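PDB 2YBY: complement factor H from Mus musculus, which regulates the complement system of innate immunity, probably by restraining its activation on host surfaces, and is represented here by its sixth and seventh sushi domains. Local coordinates for residues K3-P8 and Q57-E62; Y35-G40 and V63-K68; C69-V74 and K84-G89; S91-C96 and Q106-C111. The protein carries 1 engineered substitution. All coordinates share one frame; numbering follows the deposited sequence. Where two conformers were deposited one is given.

Interaction 1 of 4, residues K3-P8 and Q57-E62; sequences KPCEFP and QGWEPE
A tryptophan wedged between a half-cystine and a proline joins the first loop of the N-terminal sushi domain, residues 3-8, to the loop that follows strand 50-55. The evidence is the arrangement around the Trp59 indole. Pro8 CB lies over one face, 3.7 Å from the centroid of the Trp59 five-membered ring and 15° off its normal, a CH-pi contact. The other face is covered by Cys5: CB comes within 3.6 Å of Trp59 CZ2, while SG stands 4.5 Å from the five-ring centroid as a sulfur-aromatic contact. With CG anti to its carbonyl carbon (chi1 -67°), Trp59 carries its ring between the two. At the ring edge Trp59 NE1 donates to Glu6 O over 2.7 Å; the acceptor is only 8° out of the indole plane and the donor lies in the carbonyl plane. Cys5 is disulfide-bonded to Cys54. Trp59, between the third and fourth half-cystines (Cys54 and Cys65), is in the place of the tryptophan characteristic of sushi repeats; Leu52 and Tyr33 also touch it. The bond to Glu6 O satisfies the indole N-H, while Pro8 and Cys5 over the two faces probably restrict the ring's rotation.

Interaction 2 of 4, residues Y35-G40 and V63-K68; sequences YKCDNG and VPCVRK
Tyr35 and Pro64 meet beside the disulfide between Cys37 and Cys65, and their polar atoms pair directly: Tyr35 OH donates to Pro64 O over 2.7 Å, tilted somewhat from the carbonyl plane. The tyrosine reaches there because CG sits between the backbone N and the carbonyl carbon (chi1 74°), which also sets Tyr35 CZ 3.7 Å from Pro64 CB, the two side chains crossing at about a right angle. Cys65 SG lies at the ring edge, 3.8 Å from Tyr35 CE2, and its 2.1 Å bond to Cys37 SG has a torsion close to the unstrained value. Further along, Gly40 O accepts twice. Lys68 N approaches at 3.1 Å with a nearly straight N-H...O angle of 167°, and Arg67 NH1, also at 3.1 Å, arrives from the opposite face of the carbonyl plane at a more bent 140°. Bends at chi2 and chi3 fold the arginine back to this oxygen, while its NE donates to Glu113 O and the guanidinium makes a cation-pi contact with Phe41. Gly40 N is served by two waters, one weakly, and Lys68 NZ donates to both. The disulfide from the end of a central strand to the chain leaving the domain joins the second and fourth half-cystines, one of the two such links that characterise the sushi (complement control protein) fold.

Interaction 3 of 4, residues C69-V74 and K84-G89; sequences CVFHYV and KVYVQG
Phe71 and Tyr86 meet on one face of an antiparallel strand pair, and the tyrosine can be followed outward from the backbone. Tyr86 CB rests 3.4 Å from Cys69 O. With CG anti to the carbonyl carbon (chi1 -69°), the ring then runs along the neighbouring strand: Tyr86 CD1 stands 3.9 Å from Phe71 CB, and Tyr86 CE1 closes on the same carbon at 3.7 Å. Beyond CE1 the ring leaves strand 69-71, and Leu92 touches this side chain from strand 91-93. Phe71 takes the other direction. Only its CB meets Tyr86, because CG is anti to the backbone N and the ring is carried away toward Trp116 and Leu92. The backbone beneath is a twisted antiparallel ladder in the sheet 41-42, 66-71, 84-87, which runs from the first sushi repeat into the second, with hydrogen-bonded pairs Cys69-Tyr86 and Phe71-Lys84 on either side of the non-hydrogen-bonded pair Val70-Val85. The strand axes approach to 4.7 Å at 145° between their directions. Phe71 N donates to Lys84 O over 2.8 Å, and Lys84 N returns a bond to Phe71 O over 3.0 Å, both with angles of 178°. At the other end, Cys69 N donates to Tyr86 O and Tyr86 N to Cys69 O. Cys69 continues into its disulfide with Cys111, on the face shared with Phe71 and Tyr86, whereas Val70 and Val85 project from the reverse face, where Val85 touches Lys68.

Interaction 4 of 4, residues S91-C96 and Q106-C111; sequences SLKVQC and QDTMTC. With EDO (1,2-ethanediol), chain B.
Met109 extends beside Leu92, the two side chains pointing the same way, and its CE also presses on Val94. Met109 CE lies 3.4 Å from Val94 CG2, tighter than ordinary van der Waals contact, and 4.0 Å from Leu92 CD2. The methionine has CG on the side of the backbone N (chi1 -97°, well removed from a staggered value) and a final bend at chi3, which turns CE toward the two branched residues. Trp116 and Phe71 touch both Leu92 and Met109, so the cluster belongs to the hydrophobic interior of the second sushi domain, where strand 91-93 borders 108-112 in a three-stranded antiparallel sheet. Leu92 and Met109 form the hydrogen-bonded pair between them, Met109 N donating to Leu92 O over 3.0 Å, and Val94 N continues the ladder with a 166° bond to Asp107 O.

The opposite face carries Ser91, Lys93, Thr108 and Thr110. Lys93 is extended until it bends at chi4, which delivers Lys93 NZ to Gln106 O at 2.6 Å, tilted from the carbonyl plane; a water also joins NZ to Gln106 OE1. Near Cys96, itself bonded to Cys122, a second water donates to Val94 O and to Asp107 OD2 and accepts from Cys96 N, tying both segments together. Asp107 OD1 accepts from Leu102 N, so the carboxylate is held at both oxygens. Ethanediol, probably from the crystallisation liquor, bridges Lys93 and Gln95 at the end of strand 91-93 and also bonds Asp78 O: its O2 donates to Lys93 O, and Gln95 N donates to ethanediol O1 over 3.0 Å at 178°.

In the fold
The four contacts follow the long axis of a two-domain rod. Interactions 1 and 2 lie in the first sushi repeat, their segments alternating along the chain and their centres about 17 Å apart, with Pro61 packed on Tyr35. Interactions 3 and 4 follow in series in the second repeat, centres about 10 Å apart, and share the disulfide from Cys69 to Cys111. Strand 66-71 is common to interactions 2 and 3, whose centres are about 14 Å apart, and so carries the chain across the domain boundary, where Gln88 N probably also bonds Arg67 O. Interactions 1 and 4, about 35 Å apart between centres, do not touch and lie on opposite sides of the chain's centre, as expected of an elongated two-domain fragment.

Interaction 1 of 4, residues K3-P8 and Q57-E62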
loop_
_atom_site.group_PDB
_atom_site.type_symbol
_atom_site.label_atom_id
_atom_site.label_comp_id
_atom_site.label_asym_id
_atom_site.label_seq_id
_atom_site.Cartn_x
_atom_site.Cartn_y
_atom_site.Cartn_z
ATOM N N LYS A 3 13.528 22.771 12.455
ATOM C CA LYS A 3 13.830 21.637 11.572
ATOM C C LYS A 3 13.700 20.327 12.396
ATOM O O LYS A 3 14.698 19.733 12.792
ATOM C CB LYS A 3 15.224 21.784 10.966
ATOM C CG LYS A 3 15.297 22.965 10.007
ATOM C CD LYS A 3 16.633 23.064 9.337
ATOM C CE LYS A 3 16.633 24.141 8.280
ATOM N NZ LYS A 3 17.861 24.069 7.441
ATOM N N PRO A 4 12.456 19.895 12.657
ATOM C CA PRO A 4 12.255 18.722 13.524
ATOM C C PRO A 4 12.247 17.357 12.849
ATOM O O PRO A 4 12.221 16.366 13.571
ATOM C CB PRO A 4 10.891 18.996 14.134
ATOM C CG PRO A 4 10.140 19.698 13.073
ATOM C CD PRO A 4 11.164 20.511 12.286
ATOM N N CYS A 5 12.204 17.296 11.503
ATOM C CA CYS A 5 12.107 16.020 10.789
ATOM C C CYS A 5 13.447 15.544 10.317
ATOM O O CYS A 5 14.012 16.138 9.395
ATOM C CB CYS A 5 11.126 16.125 9.632
ATOM S SG CYS A 5 9.417 16.329 10.160
ATOM N N GLU A 6 13.937 14.465 10.910
ATOM C CA GLU A 6 15.221 13.904 10.525
ATOM C C GLU A 6 15.090 13.069 9.238
ATOM O O GLU A 6 13.975 12.798 8.773
ATOM C CB GLU A 6 15.832 13.068 11.681
ATOM C CG GLU A 6 16.173 13.880 12.931
ATOM C CD GLU A 6 17.370 14.807 12.850
ATOM O OE1 GLU A 6 18.405 14.416 12.264
ATOM O OE2 GLU A 6 17.301 15.901 13.451
ATOM N N PHE A 7 16.236 12.622 8.687
ATOM C CA PHE A 7 16.267 11.816 7.466
ATOM C C PHE A 7 15.336 10.599 7.650
ATOM O O PHE A 7 15.512 9.857 8.633
ATOM C CB PHE A 7 17.716 11.382 7.140
ATOM C CG PHE A 7 17.817 10.478 5.933
ATOM C CD1 PHE A 7 17.299 10.868 4.705
ATOM C CD2 PHE A 7 18.378 9.210 6.041
ATOM C CE1 PHE A 7 17.332 10.002 3.614
ATOM C CE2 PHE A 7 18.406 8.356 4.952
ATOM C CZ PHE A 7 17.889 8.759 3.756
ATOM N N PRO A 8 14.278 10.452 6.821
ATOM C CA PRO A 8 13.325 9.357 7.041
ATOM C C PRO A 8 13.788 8.020 6.508
ATOM O O PRO A 8 14.059 7.889 5.301
ATOM C CB PRO A 8 12.073 9.839 6.311
ATOM C CG PRO A 8 12.559 10.665 5.219
ATOM C CD PRO A 8 13.865 11.288 5.676
ATOM N N GLN A 57 3.526 16.116 13.955
ATOM C CA GLN A 57 3.592 14.807 14.599
ATOM C C GLN A 57 4.750 13.960 14.002
ATOM O O GLN A 57 4.876 12.776 14.314
ATOM C CB GLN A 57 2.225 14.104 14.453
ATOM C CG GLN A 57 1.188 14.625 15.471
ATOM C CD GLN A 57 -0.253 14.494 15.033
ATOM O OE1 GLN A 57 -0.602 13.723 14.129
ATOM N NE2 GLN A 57 -1.140 15.235 15.694
ATOM N N GLY A 58 5.637 14.603 13.245
ATOM C CA GLY A 58 6.750 13.940 12.584
ATOM C C GLY A 58 6.327 13.484 11.202
ATOM O O GLY A 58 5.342 13.974 10.656
ATOM N N TRP A 59 7.075 12.558 10.622
ATOM C CA TRP A 59 6.752 12.062 9.283
ATOM C C TRP A 59 5.444 11.343 9.247
ATOM O O TRP A 59 5.120 10.580 10.182
ATOM C CB TRP A 59 7.840 11.098 8.818
ATOM C CG TRP A 59 9.148 11.765 8.584
ATOM C CD1 TRP A 59 10.297 11.598 9.293
ATOM C CD2 TRP A 59 9.461 12.675 7.515
ATOM N NE1 TRP A 59 11.299 12.369 8.759
ATOM C CE2 TRP A 59 10.812 13.034 7.659
ATOM C CE3 TRP A 59 8.718 13.241 6.461
ATOM C CZ2 TRP A 59 11.427 13.957 6.829
ATOM C CZ3 TRP A 59 9.346 14.138 5.614
ATOM C CH2 TRP A 59 10.692 14.449 5.770
ATOM N N GLU A 60 4.682 11.589 8.172
ATOM C CA GLU A 60 3.434 10.906 7.902
ATOM C C GLU A 60 3.446 10.458 6.428
ATOM O O GLU A 60 3.845 11.237 5.560
ATOM C CB GLU A 60 2.204 11.786 8.183
ATOM C CG GLU A 60 2.086 12.167 9.652
ATOM C CD GLU A 60 0.740 12.723 10.067
ATOM O OE1 GLU A 60 0.048 13.321 9.212
ATOM O OE2 GLU A 60 0.368 12.538 11.248
ATOM N N PRO A 61 2.980 9.231 6.126
ATOM C CA PRO A 61 2.455 8.196 7.058
ATOM C C PRO A 61 3.456 7.605 8.030
ATOM O O PRO A 61 4.654 7.624 7.776
ATOM C CB PRO A 61 1.857 7.145 6.117
ATOM C CG PRO A 61 1.785 7.783 4.741
ATOM C CD PRO A 61 2.891 8.794 4.723
ATOM N N GLU A 62 2.962 7.097 9.165
ATOM C CA GLU A 62 3.823 6.449 10.155
ATOM C C GLU A 62 4.467 5.230 9.547
ATOM O O GLU A 62 5.609 4.889 9.902
ATOM C CB GLU A 62 3.029 5.976 11.377
ATOM C CG GLU A 62 2.394 7.070 12.189
ATOM C CD GLU A 62 1.722 6.508 13.431
ATOM O OE1 GLU A 62 1.172 5.379 13.382
ATOM O OE2 GLU A 62 1.742 7.215 14.457
#

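Interaction 2 of 4, residues Y35-G40 and V63-K68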
loop_
_atom_site.group_PDB
_atom_site.type_symbol
_atom_site.label_atom_id
_atom_site.label_comp_id
_atom_site.label_asym_id
_atom_site.label_seq_id
_atom_site.Cartn_x
_atom_site.Cartn_y
_atom_site.Cartn_z
ATOM N N TYR A 35 8.399 9.272 -2.533
ATOM C CA TYR A 35 8.967 7.984 -2.169
ATOM C C TYR A 35 8.270 6.886 -2.922
ATOM O O TYR A 35 7.170 7.072 -3.448
ATOM C CB TYR A 35 8.918 7.729 -0.645
ATOM C CG TYR A 35 7.545 7.397 -0.098
ATOM C CD1 TYR A 35 6.679 8.395 0.300
ATOM C CD2 TYR A 35 7.135 6.074 0.060
ATOM C CE1 TYR A 35 5.428 8.099 0.844
ATOM C CE2 TYR A 35 5.871 5.764 0.555
ATOM C CZ TYR A 35 5.031 6.783 0.981
ATOM O OH TYR A 35 3.793 6.527 1.526
ATOM N N LYS A 36 8.896 5.739 -2.945
ATOM C CA LYS A 36 8.350 4.557 -3.604
ATOM C C LYS A 36 8.515 3.378 -2.662
ATOM O O LYS A 36 9.239 3.467 -1.658
ATOM C CB LYS A 36 9.065 4.307 -4.947
ATOM C CG LYS A 36 10.547 4.046 -4.787
ATOM C CD LYS A 36 11.260 3.753 -6.108
ATOM C CE LYS A 36 12.746 3.545 -5.893
ATOM N NZ LYS A 36 13.413 2.996 -7.105
ATOM N N CYS A 37 7.819 2.308 -2.956
ATOM C CA CYS A 37 7.861 1.107 -2.147
ATOM C C CYS A 37 8.438 -0.053 -2.933
ATOM O O CYS A 37 8.325 -0.122 -4.148
ATOM C CB CYS A 37 6.475 0.770 -1.614
ATOM S SG CYS A 37 5.728 2.094 -0.640
ATOM N N ASP A 38 8.928 -1.050 -2.189
ATOM C CA ASP A 38 9.439 -2.285 -2.764
ATOM C C ASP A 38 8.327 -3.042 -3.519
ATOM O O ASP A 38 7.154 -2.929 -3.174
ATOM C CB ASP A 38 9.921 -3.226 -1.646
ATOM C CG ASP A 38 11.034 -2.712 -0.752
ATOM O OD1 ASP A 38 11.519 -1.594 -0.989
ATOM O OD2 ASP A 38 11.382 -3.411 0.207
ATOM N N ASN A 39 8.706 -3.897 -4.461
ATOM C CA ASN A 39 7.746 -4.762 -5.132
ATOM C C ASN A 39 6.948 -5.534 -4.099
ATOM O O ASN A 39 7.523 -6.106 -3.163
ATOM C CB ASN A 39 8.484 -5.774 -6.021
ATOM C CG ASN A 39 9.244 -5.112 -7.149
ATOM O OD1 ASN A 39 8.899 -3.997 -7.590
ATOM N ND2 ASN A 39 10.340 -5.736 -7.597
ATOM N N GLY A 40 5.643 -5.549 -4.271
ATOM C CA GLY A 40 4.745 -6.196 -3.322
ATOM C C GLY A 40 4.166 -5.265 -2.278
ATOM O O GLY A 40 3.372 -5.694 -1.431
ATOM N N VAL A 63 3.699 4.497 8.723
ATOM C CA VAL A 63 4.142 3.290 8.028
ATOM C C VAL A 63 3.933 3.622 6.521
ATOM O O VAL A 63 2.873 3.433 5.948
ATOM C CB VAL A 63 3.384 2.021 8.508
ATOM C CG1 VAL A 63 3.891 0.771 7.793
ATOM C CG2 VAL A 63 3.505 1.859 10.026
ATOM N N PRO A 64 4.970 4.140 5.861
ATOM C CA PRO A 64 4.760 4.660 4.507
ATOM C C PRO A 64 4.443 3.622 3.448
ATOM O O PRO A 64 3.841 3.964 2.427
ATOM C CB PRO A 64 6.088 5.364 4.225
ATOM C CG PRO A 64 6.586 5.768 5.570
ATOM C CD PRO A 64 6.273 4.577 6.395
ATOM N N CYS A 65 4.973 2.411 3.642
ATOM C CA CYS A 65 4.806 1.322 2.703
ATOM C C CYS A 65 4.137 0.167 3.419
ATOM O O CYS A 65 4.622 -0.302 4.464
ATOM C CB CYS A 65 6.141 0.911 2.129
ATOM S SG CYS A 65 6.884 2.175 1.073
ATOM N N VAL A 66 3.016 -0.263 2.852
ATOM C CA VAL A 66 2.189 -1.361 3.371
ATOM C C VAL A 66 2.005 -2.425 2.284
ATOM O O VAL A 66 2.288 -2.188 1.104
ATOM C CB VAL A 66 0.814 -0.839 3.882
ATOM C CG1 VAL A 66 0.989 0.147 5.039
ATOM C CG2 VAL A 66 0.003 -0.196 2.770
ATOM N N ARG A 67 1.522 -3.613 2.669
ATOM C CA ARG A 67 1.276 -4.648 1.671
ATOM C C ARG A 67 0.313 -4.178 0.556
ATOM O O ARG A 67 -0.683 -3.505 0.828
ATOM C CB ARG A 67 0.724 -5.936 2.324
ATOM C CG ARG A 67 0.487 -7.105 1.371
ATOM C CD ARG A 67 1.697 -7.598 0.653
ATOM N NE ARG A 67 2.668 -8.253 1.526
ATOM C CZ ARG A 67 3.911 -8.586 1.166
ATOM N NH1 ARG A 67 4.367 -8.280 -0.047
ATOM N NH2 ARG A 67 4.716 -9.205 2.024
ATOM N N LYS A 68 0.651 -4.525 -0.690
ATOM C CA LYS A 68 -0.140 -4.260 -1.872
ATOM C C LYS A 68 -0.750 -5.584 -2.318
ATOM O O LYS A 68 -0.050 -6.603 -2.383
ATOM C CB LYS A 68 0.760 -3.728 -2.995
ATOM C CG LYS A 68 0.075 -3.408 -4.282
ATOM C CD LYS A 68 1.030 -2.831 -5.330
ATOM C CE LYS A 68 1.819 -3.906 -6.016
ATOM N NZ LYS A 68 2.653 -3.362 -7.120
HETATM O O HOH W 1 4.762 -2.667 -5.472
HETATM O O HOH W 2 4.822 -5.008 -6.853
#

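Interaction 3 of 4, residues C69-V74 and K84-G89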
loop_
_atom_site.group_PDB
_atom_site.type_symbol
_atom_site.label_atom_id
_atom_site.label_comp_id
_atom_site.label_asym_id
_atom_site.label_seq_id
_atom_site.Cartn_x
_atom_site.Cartn_y
_atom_site.Cartn_z
ATOM N N CYS A 69 -2.063 -5.572 -2.594
ATOM C CA CYS A 69 -2.768 -6.721 -3.135
ATOM C C CYS A 69 -3.441 -6.271 -4.405
ATOM O O CYS A 69 -4.276 -5.369 -4.363
ATOM C CB CYS A 69 -3.804 -7.254 -2.157
ATOM S SG CYS A 69 -3.167 -7.648 -0.523
ATOM N N VAL A 70 -3.171 -6.941 -5.502
ATOM C CA VAL A 70 -3.722 -6.596 -6.802
ATOM C C VAL A 70 -4.926 -7.475 -7.065
ATOM O O VAL A 70 -4.852 -8.711 -6.910
ATOM C CB VAL A 70 -2.654 -6.747 -7.913
ATOM C CG1 VAL A 70 -3.267 -6.532 -9.298
ATOM C CG2 VAL A 70 -1.480 -5.784 -7.663
ATOM N N PHE A 71 -6.044 -6.852 -7.465
ATOM C CA PHE A 71 -7.243 -7.581 -7.833
ATOM C C PHE A 71 -7.310 -7.645 -9.351
ATOM O O PHE A 71 -7.201 -6.605 -9.990
ATOM C CB PHE A 71 -8.507 -6.888 -7.315
ATOM C CG PHE A 71 -9.749 -7.645 -7.700
ATOM C CD1 PHE A 71 -10.016 -8.888 -7.150
ATOM C CD2 PHE A 71 -10.592 -7.172 -8.689
ATOM C CE1 PHE A 71 -11.140 -9.607 -7.522
ATOM C CE2 PHE A 71 -11.731 -7.888 -9.057
ATOM C CZ PHE A 71 -12.002 -9.093 -8.461
ATOM N N HIS A 72 -7.481 -8.832 -9.929
ATOM C CA HIS A 72 -7.612 -8.961 -11.390
ATOM C C HIS A 72 -8.335 -10.248 -11.726
ATOM O O HIS A 72 -9.497 -10.193 -12.096
ATOM C CB HIS A 72 -6.246 -8.855 -12.116
ATOM C CG HIS A 72 -6.353 -8.687 -13.605
ATOM N ND1 HIS A 72 -5.242 -8.408 -14.376
ATOM C CD2 HIS A 72 -7.423 -8.804 -14.424
ATOM C CE1 HIS A 72 -5.672 -8.314 -15.624
ATOM N NE2 HIS A 72 -6.966 -8.573 -15.710
ATOM N N TYR A 73 -7.670 -11.416 -11.569
ATOM C CA TYR A 73 -8.206 -12.724 -11.919
ATOM C C TYR A 73 -8.874 -13.423 -10.733
ATOM O O TYR A 73 -8.296 -13.435 -9.636
ATOM C CB TYR A 73 -7.063 -13.607 -12.470
ATOM C CG TYR A 73 -6.208 -12.897 -13.501
ATOM C CD1 TYR A 73 -6.655 -12.722 -14.804
ATOM C CD2 TYR A 73 -4.965 -12.378 -13.166
ATOM C CE1 TYR A 73 -5.874 -12.063 -15.756
ATOM C CE2 TYR A 73 -4.183 -11.708 -14.099
ATOM C CZ TYR A 73 -4.634 -11.557 -15.398
ATOM O OH TYR A 73 -3.867 -10.895 -16.329
ATOM N N VAL A 74 -10.042 -14.040 -10.964
ATOM C CA VAL A 74 -10.746 -14.842 -9.983
ATOM C C VAL A 74 -11.021 -16.184 -10.658
ATOM O O VAL A 74 -11.645 -16.197 -11.714
ATOM C CB VAL A 74 -12.073 -14.224 -9.481
ATOM C CG1 VAL A 74 -12.731 -15.161 -8.452
ATOM C CG2 VAL A 74 -11.816 -12.844 -8.860
ATOM N N LYS A 84 -6.485 -3.763 -10.455
ATOM C CA LYS A 84 -6.888 -2.741 -9.503
ATOM C C LYS A 84 -6.071 -2.947 -8.226
ATOM O O LYS A 84 -6.066 -4.047 -7.661
ATOM C CB LYS A 84 -8.388 -2.793 -9.217
ATOM C CG LYS A 84 -8.830 -1.602 -8.391
ATOM C CD LYS A 84 -10.344 -1.448 -8.325
ATOM C CE LYS A 84 -10.777 -0.566 -7.163
ATOM N NZ LYS A 84 -10.286 0.833 -7.285
ATOM N N VAL A 85 -5.379 -1.900 -7.781
ATOM C CA VAL A 85 -4.567 -1.970 -6.597
ATOM C C VAL A 85 -5.384 -1.801 -5.325
ATOM O O VAL A 85 -6.121 -0.815 -5.167
ATOM C CB VAL A 85 -3.423 -0.928 -6.632
ATOM C CG1 VAL A 85 -2.722 -0.830 -5.289
ATOM C CG2 VAL A 85 -2.419 -1.277 -7.731
ATOM N N TYR A 86 -5.174 -2.718 -4.377
ATOM C CA TYR A 86 -5.660 -2.584 -3.023
ATOM C C TYR A 86 -4.482 -2.593 -2.088
ATOM O O TYR A 86 -3.412 -3.098 -2.457
ATOM C CB TYR A 86 -6.658 -3.672 -2.663
ATOM C CG TYR A 86 -7.951 -3.501 -3.409
ATOM C CD1 TYR A 86 -8.092 -3.966 -4.708
ATOM C CD2 TYR A 86 -9.062 -2.943 -2.792
ATOM C CE1 TYR A 86 -9.293 -3.823 -5.402
ATOM C CE2 TYR A 86 -10.266 -2.802 -3.468
ATOM C CZ TYR A 86 -10.386 -3.262 -4.769
ATOM O OH TYR A 86 -11.589 -3.144 -5.447
ATOM N N VAL A 87 -4.654 -2.026 -0.893
ATOM C CA VAL A 87 -3.620 -1.969 0.125
ATOM C C VAL A 87 -4.092 -2.591 1.398
ATOM O O VAL A 87 -5.288 -2.816 1.598
ATOM C CB VAL A 87 -3.069 -0.540 0.351
ATOM C CG1 VAL A 87 -2.678 0.119 -0.974
ATOM C CG2 VAL A 87 -4.065 0.320 1.123
ATOM N N GLN A 88 -3.141 -2.887 2.263
ATOM C CA GLN A 88 -3.353 -3.551 3.528
ATOM C C GLN A 88 -4.515 -2.950 4.323
ATOM O O GLN A 88 -4.573 -1.729 4.542
ATOM C CB GLN A 88 -2.063 -3.497 4.329
ATOM C CG GLN A 88 -1.986 -4.512 5.432
ATOM C CD GLN A 88 -0.576 -4.632 5.962
ATOM O OE1 GLN A 88 0.426 -4.266 5.306
ATOM N NE2 GLN A 88 -0.460 -5.190 7.143
ATOM N N GLY A 89 -5.470 -3.801 4.666
ATOM C CA GLY A 89 -6.651 -3.379 5.418
ATOM C C GLY A 89 -7.902 -3.219 4.570
ATOM O O GLY A 89 -9.006 -3.158 5.128
#

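Interaction 4 of 4, residues S91-C96 and Q106-C111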
loop_
_atom_site.group_PDB
_atom_site.type_symbol
_atom_site.label_atom_id
_atom_site.label_comp_id
_atom_site.label_asym_id
_atom_site.label_seq_id
_atom_site.Cartn_x
_atom_site.Cartn_y
_atom_site.Cartn_z
ATOM N N SER A 91 -10.756 -4.339 1.648
ATOM C CA SER A 91 -11.472 -5.552 1.277
ATOM C C SER A 91 -12.439 -5.286 0.142
ATOM O O SER A 91 -12.801 -4.135 -0.149
ATOM C CB SER A 91 -12.192 -6.172 2.474
ATOM O OG SER A 91 -13.158 -5.311 3.036
ATOM N N LEU A 92 -12.793 -6.355 -0.562
ATOM C CA LEU A 92 -13.800 -6.280 -1.623
ATOM C C LEU A 92 -14.596 -7.571 -1.667
ATOM O O LEU A 92 -14.185 -8.568 -1.074
ATOM C CB LEU A 92 -13.241 -5.911 -3.013
ATOM C CG LEU A 92 -12.555 -6.999 -3.820
ATOM C CD1 LEU A 92 -12.515 -6.651 -5.306
ATOM C CD2 LEU A 92 -11.162 -7.219 -3.331
ATOM N N LYS A 93 -15.735 -7.527 -2.311
ATOM C CA LYS A 93 -16.597 -8.702 -2.425
ATOM C C LYS A 93 -16.361 -9.288 -3.797
ATOM O O LYS A 93 -16.446 -8.589 -4.813
ATOM C CB LYS A 93 -18.078 -8.359 -2.252
ATOM C CG LYS A 93 -18.932 -9.604 -2.058
ATOM C CD LYS A 93 -20.389 -9.219 -1.934
ATOM C CE LYS A 93 -21.279 -10.437 -1.799
ATOM N NZ LYS A 93 -21.340 -10.952 -0.386
ATOM N N VAL A 94 -16.023 -10.577 -3.827
ATOM C CA VAL A 94 -15.757 -11.287 -5.069
ATOM C C VAL A 94 -17.049 -11.993 -5.494
ATOM O O VAL A 94 -17.762 -12.532 -4.658
ATOM C CB VAL A 94 -14.610 -12.278 -4.813
ATOM C CG1 VAL A 94 -14.330 -13.183 -5.997
ATOM C CG2 VAL A 94 -13.354 -11.529 -4.413
ATOM N N GLN A 95 -17.277 -12.037 -6.786
ATOM C CA GLN A 95 -18.429 -12.649 -7.418
ATOM C C GLN A 95 -18.025 -14.058 -7.880
ATOM O O GLN A 95 -17.369 -14.186 -8.900
ATOM C CB GLN A 95 -18.881 -11.766 -8.608
ATOM C CG GLN A 95 -19.829 -12.394 -9.617
ATOM C CD GLN A 95 -21.221 -12.371 -9.097
ATOM O OE1 GLN A 95 -21.933 -11.384 -9.263
ATOM N NE2 GLN A 95 -21.618 -13.442 -8.429
ATOM N N CYS A 96 -18.366 -15.072 -7.094
ATOM C CA CYS A 96 -18.131 -16.484 -7.448
ATOM C C CYS A 96 -19.289 -16.997 -8.315
ATOM O O CYS A 96 -20.384 -16.432 -8.275
ATOM C CB CYS A 96 -17.975 -17.340 -6.200
ATOM S SG CYS A 96 -16.516 -16.945 -5.219
ATOM N N GLN A 106 -19.535 -14.383 3.182
ATOM C CA GLN A 106 -19.790 -13.238 2.325
ATOM C C GLN A 106 -18.940 -13.157 1.061
ATOM O O GLN A 106 -19.119 -12.211 0.304
ATOM C CB GLN A 106 -19.620 -11.956 3.160
ATOM C CG GLN A 106 -20.641 -11.802 4.291
ATOM C CD GLN A 106 -22.066 -11.750 3.778
ATOM O OE1 GLN A 106 -22.349 -11.167 2.727
ATOM N NE2 GLN A 106 -22.995 -12.377 4.479
ATOM N N ASP A 107 -18.064 -14.129 0.783
ATOM C CA ASP A 107 -17.201 -14.061 -0.396
ATOM C C ASP A 107 -16.398 -12.755 -0.449
ATOM O O ASP A 107 -16.194 -12.187 -1.535
ATOM C CB ASP A 107 -17.957 -14.295 -1.697
ATOM C CG ASP A 107 -18.456 -15.713 -1.846
ATOM O OD1 ASP A 107 -17.887 -16.621 -1.173
ATOM O OD2 ASP A 107 -19.376 -15.931 -2.664
ATOM N N THR A 108 -15.920 -12.309 0.709
ATOM C CA THR A 108 -15.073 -11.116 0.764
ATOM C C THR A 108 -13.625 -11.549 0.910
ATOM O O THR A 108 -13.340 -12.619 1.454
ATOM C CB THR A 108 -15.507 -10.176 1.864
ATOM O OG1 THR A 108 -15.461 -10.884 3.085
ATOM C CG2 THR A 108 -16.887 -9.622 1.630
ATOM N N MET A 109 -12.726 -10.757 0.337
ATOM C CA MET A 109 -11.278 -10.984 0.413
ATOM C C MET A 109 -10.735 -9.738 1.071
ATOM O O MET A 109 -11.171 -8.645 0.691
ATOM C CB MET A 109 -10.634 -10.982 -0.978
ATOM C CG MET A 109 -10.421 -12.255 -1.554
ATOM S SD MET A 109 -9.473 -12.275 -3.048
ATOM C CE MET A 109 -10.039 -10.980 -4.043
ATOM N N THR A 110 -9.732 -9.888 1.962
ATOM C CA THR A 110 -9.119 -8.751 2.640
ATOM C C THR A 110 -7.638 -8.755 2.278
ATOM O O THR A 110 -7.020 -9.818 2.214
ATOM C CB THR A 110 -9.370 -8.855 4.136
ATOM O OG1 THR A 110 -10.795 -8.782 4.339
ATOM C CG2 THR A 110 -8.672 -7.751 4.929
ATOM N N CYS A 111 -7.077 -7.571 2.008
ATOM C CA CYS A 111 -5.651 -7.463 1.749
ATOM C C CYS A 111 -4.936 -7.445 3.128
ATOM O O CYS A 111 -5.073 -6.474 3.878
ATOM C CB CYS A 111 -5.353 -6.206 0.939
ATOM S SG CYS A 111 -3.597 -5.979 0.550
HETATM C C1 EDO B . -15.709 -9.488 -9.131
HETATM O O1 EDO B . -15.270 -10.761 -8.634
HETATM C C2 EDO B . -16.553 -8.754 -8.106
HETATM O O2 EDO B . -15.697 -7.866 -7.392
HETATM O O HOH W 3 -21.348 -9.021 1.632
HETATM O O HOH W 4 -19.738 -14.350 -4.539
#